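Local coordinates for protein aldehyde dehydrogenase (Listeria monocytogenes, PDB 3K9D) that probably oxidises an aldehyde with NAD or NADP as electron acceptor, perhaps in the coenzyme A-acylating manner of its closer relatives, at residues Arg9-Gln12 / Glu13-Leu17; Arg51-Leu54 / Ala55-His59; Gln181-Asp184 / Gln185-His189; Glu265-Ile268 / Ala269-Lys273; Tyr350-Thr354 / Trp355-Cys359. All blocks are in the same frame, centred on the assembly; numbering follows the deposited sequence.

Interaction 1 (Arg9-Gln12 / Glu13-Leu17); sequences RSIQ and EVRNL
S10 OG is gripped by several groups: a water 2.8 Å away, which also donates to E13 OE1 at 2.6 Å, and hydrogen bonds to T179 OG1 and V177 O. S10 and E13, one turn apart on helix 6-28, thus share a water. The extended chain of E13 carries its carboxylate oxygens to different partners, OE1 to the water and OE2 to T176 OG1, which ties this face of the helix to the loop before helix 180-188. Serine suits the spot because it is small and its oxygen can serve several partners at once. Elsewhere on the helix, I11 and R15 run side by side. The I11 chi1 of -67° puts CG2 anti to the backbone N, on the side where R15 NE lies 3.5 Å away. The amides of Q12 and N16 are nearly parallel, their planes 8° apart, although the side chains slant across one another; Q12 NE2 to N16 OD1, at 3.7 Å, is too long to call a hydrogen bond. Beneath runs the regular helical ladder, including R15 N to I11 O at 3.1 Å. R15 NE spends its N-H on Q185 OE1 while I11 CG2 lies obliquely against the guanidinium, so hydrocarbon and polar bonding share one head.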
loop_
_atom_site.group_PDB
_atom_site.type_symbol
_atom_site.label_atom_id
_atom_site.label_comp_id
_atom_site.label_asym_id
_atom_site.label_seq_id
_atom_site.Cartn_x
_atom_site.Cartn_y
_atom_site.Cartn_z
ATOM N N ARG A 9 15.429 -27.216 -7.439
ATOM C CA ARG A 9 14.983 -27.717 -6.124
ATOM C C ARG A 9 14.410 -26.587 -5.261
ATOM O O ARG A 9 13.385 -26.764 -4.610
ATOM C CB ARG A 9 16.121 -28.417 -5.369
ATOM C CG ARG A 9 16.500 -29.793 -5.892
ATOM C CD ARG A 9 17.447 -30.493 -4.908
ATOM N NE ARG A 9 18.823 -29.980 -4.940
ATOM C CZ ARG A 9 19.369 -29.166 -4.035
ATOM N NH1 ARG A 9 18.672 -28.728 -2.990
ATOM N NH2 ARG A 9 20.630 -28.783 -4.184
ATOM N N SER A 10 15.073 -25.429 -5.279
ATOM C CA SER A 10 14.642 -24.253 -4.523
ATOM C C SER A 10 13.319 -23.638 -5.008
ATOM O O SER A 10 12.460 -23.339 -4.178
ATOM C CB SER A 10 15.750 -23.205 -4.471
ATOM O OG SER A 10 15.313 -21.993 -3.875
ATOM N N ILE A 11 13.170 -23.449 -6.327
ATOM C CA ILE A 11 11.891 -23.057 -6.933
ATOM C C ILE A 11 10.759 -24.024 -6.536
ATOM O O ILE A 11 9.687 -23.594 -6.064
ATOM C CB ILE A 11 11.980 -22.986 -8.482
ATOM C CG1 ILE A 11 12.907 -21.855 -8.913
ATOM C CG2 ILE A 11 10.596 -22.755 -9.097
ATOM C CD1 ILE A 11 13.496 -22.014 -10.313
ATOM N N GLN A 12 11.011 -25.319 -6.722
ATOM C CA GLN A 12 10.057 -26.357 -6.326
ATOM C C GLN A 12 9.639 -26.209 -4.865
ATOM O O GLN A 12 8.448 -26.254 -4.554
ATOM C CB GLN A 12 10.633 -27.755 -6.555
ATOM C CG GLN A 12 9.609 -28.889 -6.338
ATOM C CD GLN A 12 8.563 -28.953 -7.440
ATOM O OE1 GLN A 12 8.800 -29.552 -8.487
ATOM N NE2 GLN A 12 7.406 -28.342 -7.210
ATOM N N GLU A 13 10.618 -25.975 -3.989
ATOM C CA GLU A 13 10.362 -25.878 -2.555
ATOM C C GLU A 13 9.414 -24.741 -2.236
ATOM O O GLU A 13 8.463 -24.909 -1.491
ATOM C CB GLU A 13 11.663 -25.685 -1.792
ATOM C CG GLU A 13 11.551 -26.090 -0.335
ATOM C CD GLU A 13 12.585 -25.425 0.543
ATOM O OE1 GLU A 13 13.549 -24.820 0.013
ATOM O OE2 GLU A 13 12.424 -25.512 1.775
ATOM N N VAL A 14 9.692 -23.586 -2.828
ATOM C CA VAL A 14 8.913 -22.370 -2.647
ATOM C C VAL A 14 7.433 -22.523 -3.074
ATOM O O VAL A 14 6.529 -22.122 -2.343
ATOM C CB VAL A 14 9.627 -21.209 -3.368
ATOM C CG1 VAL A 14 8.738 -20.020 -3.496
ATOM C CG2 VAL A 14 10.898 -20.850 -2.607
ATOM N N ARG A 15 7.202 -23.115 -4.240
ATOM C CA ARG A 15 5.848 -23.495 -4.674
ATOM C C ARG A 15 5.136 -24.464 -3.701
ATOM O O ARG A 15 3.950 -24.304 -3.446
ATOM C CB ARG A 15 5.892 -24.107 -6.074
ATOM C CG ARG A 15 6.453 -23.187 -7.153
ATOM C CD ARG A 15 6.351 -23.858 -8.505
ATOM N NE ARG A 15 7.126 -23.191 -9.546
ATOM C CZ ARG A 15 7.352 -23.704 -10.759
ATOM N NH1 ARG A 15 6.890 -24.901 -11.078
ATOM N NH2 ARG A 15 8.057 -23.021 -11.657
ATOM N N ASN A 16 5.863 -25.435 -3.148
ATOM C CA ASN A 16 5.301 -26.343 -2.129
ATOM C C ASN A 16 4.950 -25.591 -0.844
ATOM O O ASN A 16 3.851 -25.730 -0.318
ATOM C CB ASN A 16 6.258 -27.501 -1.815
ATOM C CG ASN A 16 6.511 -28.404 -3.010
ATOM O OD1 ASN A 16 5.680 -28.520 -3.907
ATOM N ND2 ASN A 16 7.665 -29.055 -3.019
ATOM N N LEU A 17 5.892 -24.782 -0.375
ATOM C CA LEU A 17 5.720 -23.934 0.806
ATOM C C LEU A 17 4.562 -22.937 0.706
ATOM O O LEU A 17 3.811 -22.762 1.656
ATOM C CB LEU A 17 7.038 -23.191 1.113
ATOM C CG LEU A 17 8.221 -24.051 1.587
ATOM C CD1 LEU A 17 9.487 -23.217 1.683
ATOM C CD2 LEU A 17 7.924 -24.719 2.905
HETATM O O HOH W 1 14.038 -22.800 -1.520
#

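Interaction 2 (Arg51-Leu54 / Ala55-His59); sequences REKL and AKMAH
M57 overlaps K53 and L54, one turn earlier on helix 51-62, in i to i+4 and i to i+3 packing on an amphipathic helix of the aldehyde dehydrogenase fold. Its CG is anti to the carbonyl carbon (chi1 -73°), which tilts the chain back along the helix and sets M57 CG 3.3 Å from K53 O. The sulfur then lies 4.4 Å from L54 CD2, while M57 SD is equally 4.4 Å from K53 CE, so the flexible thioether lies loosely between an aliphatic branch and a lysine stem. The neighbouring helix 148-164 receives this surface: M57 rests on A150 and E153, L54 on E153 and T154, and K53 NZ makes a salt bridge to E153. Lysine fits here because its long methylene chain can pack while its ammonium group still reaches an acid. At the opening turn A55, small and buried, rests on K70 of helix 67-85, consistent with a close approach. R51 O accepts from A55 N at 3.2 Å, the donor standing 37° out of the carbonyl plane, and the same oxygen takes a second bond from N74 ND2. E52 O is doubly used as well, by K56 N and W67 NE1. A58, the i+4 partner of L54, has its CB 3.5 Å from L54 O.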
loop_
_atom_site.group_PDB
_atom_site.type_symbol
_atom_site.label_atom_id
_atom_site.label_comp_id
_atom_site.label_asym_id
_atom_site.label_seq_id
_atom_site.Cartn_x
_atom_site.Cartn_y
_atom_site.Cartn_z
ATOM N N ARG A 51 15.199 -16.680 23.573
ATOM C CA ARG A 51 15.964 -15.431 23.364
ATOM C C ARG A 51 17.502 -15.563 23.337
ATOM O O ARG A 51 18.152 -15.009 22.454
ATOM C CB ARG A 51 15.538 -14.325 24.349
ATOM C CG ARG A 51 15.861 -14.567 25.830
ATOM C CD ARG A 51 15.091 -13.575 26.689
ATOM N NE ARG A 51 15.183 -13.824 28.131
ATOM C CZ ARG A 51 14.420 -14.677 28.811
ATOM N NH1 ARG A 51 13.506 -15.422 28.194
ATOM N NH2 ARG A 51 14.599 -14.816 30.120
ATOM N N GLU A 52 18.060 -16.323 24.275
ATOM C CA GLU A 52 19.498 -16.521 24.362
ATOM C C GLU A 52 20.015 -17.447 23.264
ATOM O O GLU A 52 21.012 -17.135 22.614
ATOM C CB GLU A 52 19.865 -17.064 25.751
ATOM C CG GLU A 52 19.523 -16.095 26.889
ATOM C CD GLU A 52 20.632 -15.082 27.174
ATOM O OE1 GLU A 52 21.711 -15.171 26.553
ATOM O OE2 GLU A 52 20.426 -14.209 28.040
ATOM N N LYS A 53 19.330 -18.578 23.085
ATOM C CA LYS A 53 19.618 -19.559 22.040
ATOM C C LYS A 53 19.740 -18.964 20.642
ATOM O O LYS A 53 20.722 -19.208 19.938
ATOM C CB LYS A 53 18.554 -20.667 22.037
ATOM C CG LYS A 53 18.745 -21.663 20.910
ATOM C CD LYS A 53 17.960 -22.939 21.099
ATOM C CE LYS A 53 18.478 -24.000 20.153
ATOM N NZ LYS A 53 17.548 -25.154 20.052
ATOM N N LEU A 54 18.730 -18.185 20.264
ATOM C CA LEU A 54 18.623 -17.624 18.923
ATOM C C LEU A 54 19.589 -16.468 18.695
ATOM O O LEU A 54 20.205 -16.385 17.632
ATOM C CB LEU A 54 17.179 -17.199 18.651
ATOM C CG LEU A 54 16.187 -18.366 18.663
ATOM C CD1 LEU A 54 14.762 -17.841 18.574
ATOM C CD2 LEU A 54 16.511 -19.375 17.526
ATOM N N ALA A 55 19.724 -15.589 19.694
ATOM C CA ALA A 55 20.745 -14.523 19.685
ATOM C C ALA A 55 22.152 -15.079 19.482
ATOM O O ALA A 55 22.891 -14.563 18.650
ATOM C CB ALA A 55 20.694 -13.717 20.974
ATOM N N LYS A 56 22.513 -16.132 20.230
ATOM C CA LYS A 56 23.839 -16.766 20.076
ATOM C C LYS A 56 24.032 -17.413 18.706
ATOM O O LYS A 56 25.090 -17.248 18.112
ATOM C CB LYS A 56 24.144 -17.780 21.193
ATOM C CG LYS A 56 25.623 -18.233 21.282
ATOM C CD LYS A 56 26.620 -17.064 21.154
ATOM C CE LYS A 56 28.017 -17.469 21.551
ATOM N NZ LYS A 56 29.066 -16.847 20.710
ATOM N N MET A 57 23.018 -18.137 18.213
ATOM C CA MET A 57 23.047 -18.702 16.851
ATOM C C MET A 57 23.340 -17.624 15.792
ATOM O O MET A 57 24.258 -17.774 14.980
ATOM C CB MET A 57 21.746 -19.460 16.509
ATOM C CG MET A 57 21.593 -20.811 17.209
ATOM S SD MET A 57 20.143 -21.791 16.734
ATOM C CE MET A 57 20.799 -22.638 15.290
ATOM N N ALA A 58 22.589 -16.528 15.840
ATOM C CA ALA A 58 22.716 -15.442 14.863
ATOM C C ALA A 58 24.082 -14.754 14.948
ATOM O O ALA A 58 24.679 -14.414 13.916
ATOM C CB ALA A 58 21.587 -14.431 15.042
ATOM N N HIS A 59 24.574 -14.584 16.175
ATOM C CA HIS A 59 25.884 -13.989 16.431
ATOM C C HIS A 59 27.004 -14.866 15.871
ATOM O O HIS A 59 27.906 -14.359 15.205
ATOM C CB HIS A 59 26.077 -13.726 17.941
ATOM C CG HIS A 59 27.390 -13.094 18.287
ATOM N ND1 HIS A 59 28.336 -13.716 19.074
ATOM C CD2 HIS A 59 27.917 -11.894 17.949
ATOM C CE1 HIS A 59 29.391 -12.932 19.198
ATOM N NE2 HIS A 59 29.163 -11.821 18.522
#

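Interaction 3 (Gln181-Asp184 / Gln185-His189); sequences QGTD and QLMKH
K188 crosses D184 at a slant, one turn on in the closing turn of helix 180-188, an i to i+4 pairing in the domain that probably corresponds to the nucleotide-binding part of aldehyde dehydrogenases. K188 CB sits 3.3 Å from D184 O, and K188 CG remains beside that carbonyl oxygen. The next methylene, K188 CD, comes within 3.4 Å of D184 OD2, and K188 CE is 3.3 Å from D184 OD1. A bend at the last torsion (chi4 -78°) then turns the ammonium group aside, leaving K188 NZ 4.6 Å from D184 OD1. The carboxylate therefore meets the lysine's carbons, while its opposite charge acts only over a longer distance, probably as mild attraction. Backbone atoms join the same two residues, since K188 N donates to D184 O at 2.9 Å. On the buried side, M187 CG packs 3.4 Å from T183 O, and the methionine continues onto A206. The T183 side chain touches L115 and M203, while T183 OG1 is satisfied by S142 OG and T179 O; a threonine can do both. Helix and sheet thus meet through apolar contact, L186 on A113 and T183 on L115 of strand 102-116, plus the one hydroxyl bond to S142. G182, with no side chain, lets helix 6-28 approach closely: S10 OG is 3.4 Å from G182 CA.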
loop_
_atom_site.group_PDB
_atom_site.type_symbol
_atom_site.label_atom_id
_atom_site.label_comp_id
_atom_site.label_asym_id
_atom_site.label_seq_id
_atom_site.Cartn_x
_atom_site.Cartn_y
_atom_site.Cartn_z
ATOM N N GLN A 181 16.758 -17.418 -7.353
ATOM C CA GLN A 181 15.696 -17.978 -8.205
ATOM C C GLN A 181 14.500 -18.399 -7.351
ATOM O O GLN A 181 13.354 -18.299 -7.782
ATOM C CB GLN A 181 16.200 -19.194 -8.998
ATOM C CG GLN A 181 17.222 -18.895 -10.115
ATOM C CD GLN A 181 18.675 -19.076 -9.678
ATOM O OE1 GLN A 181 18.961 -19.388 -8.525
ATOM N NE2 GLN A 181 19.593 -18.866 -10.601
ATOM N N GLY A 182 14.781 -18.877 -6.140
ATOM C CA GLY A 182 13.737 -19.287 -5.207
ATOM C C GLY A 182 13.001 -18.113 -4.600
ATOM O O GLY A 182 11.783 -18.153 -4.448
ATOM N N THR A 183 13.746 -17.072 -4.247
ATOM C CA THR A 183 13.179 -15.849 -3.674
ATOM C C THR A 183 12.402 -15.045 -4.731
ATOM O O THR A 183 11.414 -14.383 -4.408
ATOM C CB THR A 183 14.273 -14.964 -3.038
ATOM O OG1 THR A 183 14.900 -15.681 -1.963
ATOM C CG2 THR A 183 13.674 -13.673 -2.495
ATOM N N ASP A 184 12.857 -15.103 -5.979
ATOM C CA ASP A 184 12.092 -14.534 -7.107
ATOM C C ASP A 184 10.730 -15.217 -7.269
ATOM O O ASP A 184 9.725 -14.553 -7.531
ATOM C CB ASP A 184 12.859 -14.660 -8.423
ATOM C CG ASP A 184 12.142 -13.970 -9.580
ATOM O OD1 ASP A 184 12.062 -12.728 -9.560
ATOM O OD2 ASP A 184 11.654 -14.664 -10.493
ATOM N N GLN A 185 10.718 -16.538 -7.126
ATOM C CA GLN A 185 9.494 -17.330 -7.224
ATOM C C GLN A 185 8.558 -16.986 -6.067
ATOM O O GLN A 185 7.358 -16.823 -6.274
ATOM C CB GLN A 185 9.803 -18.844 -7.280
ATOM C CG GLN A 185 8.578 -19.788 -7.271
ATOM C CD GLN A 185 7.627 -19.602 -8.471
ATOM O OE1 GLN A 185 7.691 -20.343 -9.434
ATOM N NE2 GLN A 185 6.739 -18.619 -8.394
ATOM N N LEU A 186 9.115 -16.827 -4.866
ATOM C CA LEU A 186 8.325 -16.433 -3.691
ATOM C C LEU A 186 7.637 -15.095 -3.873
ATOM O O LEU A 186 6.463 -14.943 -3.523
ATOM C CB LEU A 186 9.176 -16.409 -2.414
ATOM C CG LEU A 186 8.475 -15.968 -1.111
ATOM C CD1 LEU A 186 7.349 -16.946 -0.671
ATOM C CD2 LEU A 186 9.466 -15.783 0.031
ATOM N N MET A 187 8.367 -14.129 -4.422
ATOM C CA MET A 187 7.838 -12.799 -4.613
ATOM C C MET A 187 6.820 -12.765 -5.766
ATOM O O MET A 187 5.797 -12.106 -5.641
ATOM C CB MET A 187 8.965 -11.773 -4.874
ATOM C CG MET A 187 9.883 -11.466 -3.675
ATOM S SD MET A 187 11.094 -10.157 -4.010
ATOM C CE MET A 187 11.917 -10.810 -5.458
ATOM N N LYS A 188 7.121 -13.450 -6.873
ATOM C CA LYS A 188 6.280 -13.395 -8.102
ATOM C C LYS A 188 5.017 -14.258 -8.085
ATOM O O LYS A 188 4.065 -13.971 -8.817
ATOM C CB LYS A 188 7.097 -13.711 -9.366
ATOM C CG LYS A 188 8.001 -12.560 -9.838
ATOM C CD LYS A 188 8.778 -12.918 -11.104
ATOM C CE LYS A 188 9.684 -11.772 -11.576
ATOM N NZ LYS A 188 8.965 -10.677 -12.296
ATOM N N HIS A 189 5.008 -15.306 -7.261
ATOM C CA HIS A 189 3.885 -16.254 -7.197
ATOM C C HIS A 189 2.511 -15.610 -7.022
ATOM O O HIS A 189 2.357 -14.642 -6.281
ATOM C CB HIS A 189 4.097 -17.269 -6.079
ATOM C CG HIS A 189 3.508 -18.611 -6.374
ATOM N ND1 HIS A 189 2.180 -18.909 -6.156
ATOM C CD2 HIS A 189 4.063 -19.732 -6.894
ATOM C CE1 HIS A 189 1.944 -20.158 -6.513
ATOM N NE2 HIS A 189 3.070 -20.680 -6.967
#

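Interaction 4 (Glu265-Ile268 / Ala269-Lys273); sequences EAVI and AEFRK
Helix 261-273 is the helix of a beta-alpha-beta crossover, linking parallel strands 256-260 and 276-278 in the seven-stranded sheet and skipping over strands 346-352 and 324-328, which lie between them; this contact spans its last two turns. On the side facing the sheet, V267 and F271 lie alongside one another, V267 CG1 being 3.6 Å from F271 CD2. The branched valine and the flat ring occupy part of the layer between helix and strands: V267 reaches V259 and F349, and F271 reaches V257 and F278. The ring also lies obliquely to V267 O, with F271 CD2 at 3.5 Å from that oxygen. Nearer to solvent, I268 and R272 repeat the pattern with a charged head. The arginine chain stays extended from CG to NE and brings one face of its guanidinium under I268 CG2, so that carbon covers part of that face without using up any N-H. I268 CG2 stands 3.5 Å above the R272 guanidinium plane, offset toward the rim and nearest to NH1.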
loop_
_atom_site.group_PDB
_atom_site.type_symbol
_atom_site.label_atom_id
_atom_site.label_comp_id
_atom_site.label_asym_id
_atom_site.label_seq_id
_atom_site.Cartn_x
_atom_site.Cartn_y
_atom_site.Cartn_z
ATOM N N GLU A 265 32.703 22.471 20.547
ATOM C CA GLU A 265 33.659 22.182 21.624
ATOM C C GLU A 265 33.064 21.365 22.760
ATOM O O GLU A 265 33.640 20.358 23.160
ATOM C CB GLU A 265 34.210 23.477 22.219
ATOM C CG GLU A 265 35.577 23.867 21.727
ATOM C CD GLU A 265 36.174 25.011 22.532
ATOM O OE1 GLU A 265 36.522 26.040 21.919
ATOM O OE2 GLU A 265 36.284 24.894 23.773
ATOM N N ALA A 266 31.913 21.804 23.269
ATOM C CA ALA A 266 31.239 21.118 24.374
ATOM C C ALA A 266 30.795 19.700 24.006
ATOM O O ALA A 266 30.944 18.765 24.804
ATOM C CB ALA A 266 30.055 21.944 24.856
ATOM N N VAL A 267 30.271 19.551 22.787
ATOM C CA VAL A 267 29.829 18.260 22.265
ATOM C C VAL A 267 30.997 17.280 22.033
ATOM O O VAL A 267 30.925 16.105 22.428
ATOM C CB VAL A 267 28.959 18.425 20.971
ATOM C CG1 VAL A 267 28.709 17.082 20.321
ATOM C CG2 VAL A 267 27.608 19.070 21.332
ATOM N N ILE A 268 32.062 17.764 21.406
ATOM C CA ILE A 268 33.260 16.941 21.181
ATOM C C ILE A 268 33.842 16.465 22.520
ATOM O O ILE A 268 34.060 15.267 22.693
ATOM C CB ILE A 268 34.311 17.666 20.289
ATOM C CG1 ILE A 268 33.715 17.880 18.885
ATOM C CG2 ILE A 268 35.632 16.882 20.237
ATOM C CD1 ILE A 268 34.674 18.329 17.838
ATOM N N ALA A 269 34.005 17.386 23.477
ATOM C CA ALA A 269 34.493 17.045 24.826
ATOM C C ALA A 269 33.665 15.962 25.540
ATOM O O ALA A 269 34.216 15.041 26.143
ATOM C CB ALA A 269 34.614 18.303 25.686
ATOM N N GLU A 270 32.342 16.062 25.439
ATOM C CA GLU A 270 31.452 15.072 26.023
ATOM C C GLU A 270 31.505 13.728 25.306
ATOM O O GLU A 270 31.523 12.674 25.969
ATOM C CB GLU A 270 30.024 15.610 26.092
ATOM C CG GLU A 270 29.040 14.795 26.940
ATOM C CD GLU A 270 29.441 14.629 28.398
ATOM O OE1 GLU A 270 30.162 15.490 28.937
ATOM O OE2 GLU A 270 29.044 13.605 29.000
ATOM N N PHE A 271 31.521 13.759 23.965
ATOM C CA PHE A 271 31.658 12.533 23.173
ATOM C C PHE A 271 32.931 11.808 23.618
ATOM O O PHE A 271 32.902 10.607 23.882
ATOM C CB PHE A 271 31.631 12.810 21.649
ATOM C CG PHE A 271 30.275 12.552 20.996
ATOM C CD1 PHE A 271 29.740 11.260 20.948
ATOM C CD2 PHE A 271 29.543 13.595 20.442
ATOM C CE1 PHE A 271 28.484 11.008 20.355
ATOM C CE2 PHE A 271 28.295 13.363 19.836
ATOM C CZ PHE A 271 27.768 12.056 19.792
ATOM N N ARG A 272 34.021 12.564 23.751
ATOM C CA ARG A 272 35.293 12.037 24.302
ATOM C C ARG A 272 35.229 11.425 25.699
ATOM O O ARG A 272 35.721 10.312 25.911
ATOM C CB ARG A 272 36.383 13.098 24.256
ATOM C CG ARG A 272 37.052 13.150 22.927
ATOM C CD ARG A 272 38.012 14.319 22.800
ATOM N NE ARG A 272 38.675 14.235 21.508
ATOM C CZ ARG A 272 39.144 15.267 20.814
ATOM N NH1 ARG A 272 39.034 16.502 21.272
ATOM N NH2 ARG A 272 39.730 15.050 19.648
ATOM N N LYS A 273 34.631 12.157 26.639
ATOM C CA LYS A 273 34.383 11.691 28.014
ATOM C C LYS A 273 33.645 10.344 28.078
ATOM O O LYS A 273 33.956 9.476 28.912
ATOM C CB LYS A 273 33.576 12.757 28.781
ATOM C CG LYS A 273 33.679 12.654 30.301
ATOM C CD LYS A 273 32.586 13.409 31.009
ATOM C CE LYS A 273 32.521 12.916 32.455
ATOM N NZ LYS A 273 31.292 13.291 33.200
#

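Interaction 5 (Tyr350-Thr354 / Trp355-Cys359); sequences YTAET and WQEAC
T354 caps helix 355-368 just after strand 346-352 ends, making this a strand-to-helix corner of the parallel alpha/beta sheet. T354 OG1 accepts from E357 N at 3.0 Å. The hydroxyl occupies the crowded position between backbone N and carbonyl carbon (chi1 60°), from which it can turn in over the helix end; a short hydroxyl side chain is well suited to this. E357 answers in the reverse direction, but its extended chain passes the cap residue: E353 N donates to E357 OE2 at 2.6 Å, from 36° out of the carboxylate plane. Because E357 takes the N-H of the residue before the cap, the capping-box definition is not met, and T354 N itself is buried without a partner. E353 CG packs 3.3 Å from E357 OE2. The two acids run side by side, E353 OE2 being 4.1 Å from E357 OE2, a proximity probably eased by the salt bridge from E353 OE1 to R261. Further out, A352 is held in the sheet by backbone bonding to V259, and W355 packs on F225, I384 and F388, setting the helix against its neighbours. Two alanines let strand end and first turn close together, with A352 CB 4.2 Å from A358 CB.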
loop_
_atom_site.group_PDB
_atom_site.type_symbol
_atom_site.label_atom_id
_atom_site.label_comp_id
_atom_site.label_asym_id
_atom_site.label_seq_id
_atom_site.Cartn_x
_atom_site.Cartn_y
_atom_site.Cartn_z
ATOM N N TYR A 350 29.298 16.778 11.529
ATOM C CA TYR A 350 29.175 18.038 10.776
ATOM C C TYR A 350 28.986 19.231 11.702
ATOM O O TYR A 350 28.335 19.125 12.748
ATOM C CB TYR A 350 27.964 18.014 9.848
ATOM C CG TYR A 350 27.976 17.022 8.708
ATOM C CD1 TYR A 350 28.474 17.380 7.450
ATOM C CD2 TYR A 350 27.442 15.743 8.869
ATOM C CE1 TYR A 350 28.445 16.483 6.382
ATOM C CE2 TYR A 350 27.440 14.822 7.813
ATOM C CZ TYR A 350 27.930 15.203 6.573
ATOM O OH TYR A 350 27.911 14.312 5.525
ATOM N N THR A 351 29.510 20.374 11.280
ATOM C CA THR A 351 29.309 21.643 11.976
ATOM C C THR A 351 28.560 22.640 11.079
ATOM O O THR A 351 28.966 22.917 9.949
ATOM C CB THR A 351 30.642 22.241 12.456
ATOM O OG1 THR A 351 31.388 21.234 13.163
ATOM C CG2 THR A 351 30.403 23.450 13.377
ATOM N N ALA A 352 27.441 23.129 11.601
ATOM C CA ALA A 352 26.598 24.149 10.972
ATOM C C ALA A 352 26.609 25.383 11.875
ATOM O O ALA A 352 27.052 25.285 13.021
ATOM C CB ALA A 352 25.189 23.614 10.822
ATOM N N GLU A 353 26.138 26.533 11.381
ATOM C CA GLU A 353 26.163 27.756 12.187
ATOM C C GLU A 353 24.870 27.935 12.976
ATOM O O GLU A 353 24.901 28.339 14.135
ATOM C CB GLU A 353 26.454 29.023 11.361
ATOM C CG GLU A 353 27.645 28.972 10.401
ATOM C CD GLU A 353 28.900 28.384 11.014
ATOM O OE1 GLU A 353 29.325 28.860 12.091
ATOM O OE2 GLU A 353 29.465 27.448 10.401
ATOM N N THR A 354 23.742 27.624 12.335
ATOM C CA THR A 354 22.403 27.844 12.889
ATOM C C THR A 354 21.576 26.552 12.818
ATOM O O THR A 354 21.985 25.584 12.183
ATOM C CB THR A 354 21.655 28.951 12.091
ATOM O OG1 THR A 354 21.532 28.536 10.721
ATOM C CG2 THR A 354 22.416 30.299 12.147
ATOM N N TRP A 355 20.408 26.535 13.451
ATOM C CA TRP A 355 19.476 25.408 13.255
ATOM C C TRP A 355 18.924 25.345 11.827
ATOM O O TRP A 355 18.610 24.271 11.335
ATOM C CB TRP A 355 18.328 25.394 14.268
ATOM C CG TRP A 355 17.261 26.469 14.118
ATOM C CD1 TRP A 355 17.199 27.655 14.788
ATOM C CD2 TRP A 355 16.070 26.408 13.304
ATOM N NE1 TRP A 355 16.060 28.351 14.432
ATOM C CE2 TRP A 355 15.356 27.614 13.516
ATOM C CE3 TRP A 355 15.551 25.467 12.406
ATOM C CZ2 TRP A 355 14.152 27.896 12.865
ATOM C CZ3 TRP A 355 14.352 25.755 11.751
ATOM C CH2 TRP A 355 13.675 26.959 11.981
ATOM N N GLN A 356 18.810 26.508 11.192
ATOM C CA GLN A 356 18.330 26.617 9.824
ATOM C C GLN A 356 19.327 25.910 8.895
ATOM O O GLN A 356 18.923 25.122 8.036
ATOM C CB GLN A 356 18.120 28.088 9.439
ATOM C CG GLN A 356 16.963 28.808 10.171
ATOM C CD GLN A 356 17.397 29.593 11.413
ATOM O OE1 GLN A 356 18.390 29.268 12.063
ATOM N NE2 GLN A 356 16.640 30.626 11.750
ATOM N N GLU A 357 20.622 26.130 9.128
ATOM C CA GLU A 357 21.679 25.495 8.327
ATOM C C GLU A 357 21.736 23.995 8.589
ATOM O O GLU A 357 21.949 23.210 7.676
ATOM C CB GLU A 357 23.043 26.141 8.583
ATOM C CG GLU A 357 24.055 25.824 7.469
ATOM C CD GLU A 357 25.489 26.179 7.814
ATOM O OE1 GLU A 357 26.386 25.828 7.025
ATOM O OE2 GLU A 357 25.728 26.805 8.859
ATOM N N ALA A 358 21.497 23.618 9.841
ATOM C CA ALA A 358 21.459 22.235 10.268
ATOM C C ALA A 358 20.321 21.461 9.575
ATOM O O ALA A 358 20.510 20.321 9.129
ATOM C CB ALA A 358 21.306 22.182 11.747
ATOM N N CYS A 359 19.155 22.105 9.504
ATOM C CA CYS A 359 18.011 21.647 8.718
ATOM C C CYS A 359 18.357 21.438 7.231
ATOM O O CYS A 359 18.106 20.365 6.696
ATOM C CB CYS A 359 16.868 22.650 8.862
ATOM S SG CYS A 359 15.605 22.614 7.560
#

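Interactions 1 and 3 touch, their centres about 9 Å apart, and together join helices 6-28 and 180-188 through the R15 to Q185 bond and apolar packing. Interaction 2 lies among other helices. In the second, parallel sheet, interaction 4 is a helix packed on strands 256-260 and 346-352, and interaction 5 is the exit from 346-352, which bonds to 256-260. Interaction 3 is the more buried, interaction 4 the more exposed, and 1, 2 and 5 lie between. Interaction 1 relies on a water-linked hydroxyl and carboxylate beside an arginine, 2 on thioether and lysine stems, 3 on lysine carbons beside a carboxylate, 4 on hydrocarbon with a ring or guanidinium, and 5 on helix capping.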